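Local coordinates for terminase, large subunit (Enterobacteria phage P22, PDB 4DKW), which drives viral DNA into empty capsids as an ATP-powered motor and, through its C-terminal magnesium-dependent nuclease domain, the part in this structure, cuts the genome to begin and end packaging, at residues V125-G128 / I129-R133. Residues are numbered along the deposited sequence; the frame is centred on the assembly and turned at random.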
loop_
_atom_site.group_PDB
_atom_site.type_symbol
_atom_site.label_atom_id
_atom_site.label_comp_id
_atom_site.label_asym_id
_atom_site.label_seq_id
_atom_site.Cartn_x
_atom_site.Cartn_y
_atom_site.Cartn_z
ATOM N N VAL A 125 0.325 -3.048 12.887
ATOM C CA VAL A 125 0.682 -1.796 12.223
ATOM C C VAL A 125 2.054 -1.315 12.707
ATOM O O VAL A 125 2.904 -0.929 11.910
ATOM C CB VAL A 125 -0.367 -0.699 12.481
ATOM C CG1 VAL A 125 0.018 0.594 11.767
ATOM C CG2 VAL A 125 -1.739 -1.176 12.040
ATOM N N GLU A 126 2.260 -1.345 14.019
ATOM C CA GLU A 126 3.538 -0.952 14.616
ATOM C C GLU A 126 4.710 -1.700 13.980
ATOM O O GLU A 126 5.728 -1.107 13.646
ATOM C CB GLU A 126 3.536 -1.184 16.140
ATOM C CG GLU A 126 2.654 -0.209 16.938
ATOM C CD GLU A 126 3.210 1.207 16.982
ATOM O OE1 GLU A 126 4.407 1.394 16.671
ATOM O OE2 GLU A 126 2.455 2.142 17.332
ATOM N N SER A 127 4.557 -3.006 13.806
ATOM C CA SER A 127 5.614 -3.818 13.218
ATOM C C SER A 127 5.910 -3.414 11.767
ATOM O O SER A 127 7.072 -3.326 11.360
ATOM C CB SER A 127 5.257 -5.307 13.306
ATOM O OG SER A 127 6.432 -6.093 13.243
ATOM N N GLY A 128 4.859 -3.176 10.991
ATOM C CA GLY A 128 5.004 -2.690 9.628
ATOM C C GLY A 128 5.697 -1.338 9.533
ATOM O O GLY A 128 6.539 -1.109 8.667
ATOM N N ILE A 129 5.337 -0.432 10.428
ATOM C CA ILE A 129 5.921 0.900 10.431
ATOM C C ILE A 129 7.405 0.852 10.758
ATOM O O ILE A 129 8.209 1.549 10.133
ATOM C CB ILE A 129 5.186 1.826 11.421
ATOM C CG1 ILE A 129 3.839 2.232 10.832
ATOM C CG2 ILE A 129 6.011 3.058 11.743
ATOM C CD1 ILE A 129 2.983 2.978 11.798
ATOM N N SER A 130 7.769 0.016 11.728
ATOM C CA SER A 130 9.175 -0.132 12.110
ATOM C C SER A 130 10.006 -0.669 10.953
ATOM O O SER A 130 11.109 -0.173 10.677
ATOM C CB SER A 130 9.336 -1.060 13.318
ATOM O OG SER A 130 8.960 -0.384 14.498
ATOM N N GLU A 131 9.476 -1.683 10.277
ATOM C CA GLU A 131 10.195 -2.306 9.177
ATOM C C GLU A 131 10.321 -1.346 8.013
ATOM O O GLU A 131 11.396 -1.215 7.430
ATOM C CB GLU A 131 9.515 -3.603 8.751
ATOM C CG GLU A 131 9.624 -4.696 9.819
ATOM C CD GLU A 131 9.281 -6.092 9.292
ATOM O OE1 GLU A 131 9.087 -6.252 8.066
ATOM O OE2 GLU A 131 9.217 -7.033 10.113
ATOM N N LEU A 132 9.231 -0.645 7.698
ATOM C CA LEU A 132 9.270 0.362 6.638
ATOM C C LEU A 132 10.254 1.500 6.929
ATOM O O LEU A 132 10.921 1.975 6.020
ATOM C CB LEU A 132 7.875 0.917 6.354
ATOM C CG LEU A 132 6.906 -0.039 5.652
ATOM C CD1 LEU A 132 5.519 0.588 5.549
ATOM C CD2 LEU A 132 7.436 -0.406 4.271
ATOM N N ARG A 133 10.344 1.942 8.183
ATOM C CA ARG A 133 11.272 3.018 8.527
ATOM C C ARG A 133 12.718 2.569 8.372
ATOM O O ARG A 133 13.561 3.341 7.916
ATOM C CB ARG A 133 11.062 3.539 9.955
ATOM C CG ARG A 133 12.017 4.708 10.286
ATOM C CD ARG A 133 12.125 5.025 11.777
ATOM N NE ARG A 133 10.881 5.553 12.330
ATOM C CZ ARG A 133 10.039 4.834 13.065
ATOM N NH1 ARG A 133 10.322 3.555 13.332
ATOM N NH2 ARG A 133 8.922 5.390 13.533
HETATM O O HOH W 1 6.478 1.407 14.888
HETATM O O HOH W 2 7.032 -8.249 11.334
#
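With CG1 of Val-125 anti to its own nitrogen (chi1 -179°) and CG1 of Ile-129 set beside its backbone N (chi1 -75°), the two branched side chains meet obliquely one turn apart, Val-125 CG1 lying 3.8 Å from Ile-129 CD1. Both lie in the first turns of helix 125-137 of the RNase H-like nuclease domain, an alpha-helix whose i to i+4 ladder runs from Ile-129 N to Val-125 O through to Leu-132 N to Gly-128 O. Leu-132 CG, beside its own backbone N, lies 3.2 Å from Gly-128 O. The apolar side of the helix is covered by Ile-165, which touches Val-125 and Ile-129, and by Arg-177 of helix 171-181, which touches Val-125 and Leu-132. The Val-125 side chain is about 10 Å from that of Asp-33, a catalytic magnesium ligand.

Two water bridges span the first turns on the polar side. One water donates to both Glu-126 O and Glu-126 OE1, at 2.9 and 2.7 Å, and accepts from Ser-130 OG, tying the carboxylate back to its own backbone; the other carboxylate oxygen, OE2, forms a salt bridge with Arg-159. Glu-131 divides its carboxylate similarly, OE1 bonding to the hydroxyl of Tyr-180 on helix 171-181. A second water donates to Glu-131 OE2 at 2.8 Å and lies 2.9 Å from Ser-127 OG, bridging two side chains whose polar atoms, OG and OE2, stand 4.3 Å apart.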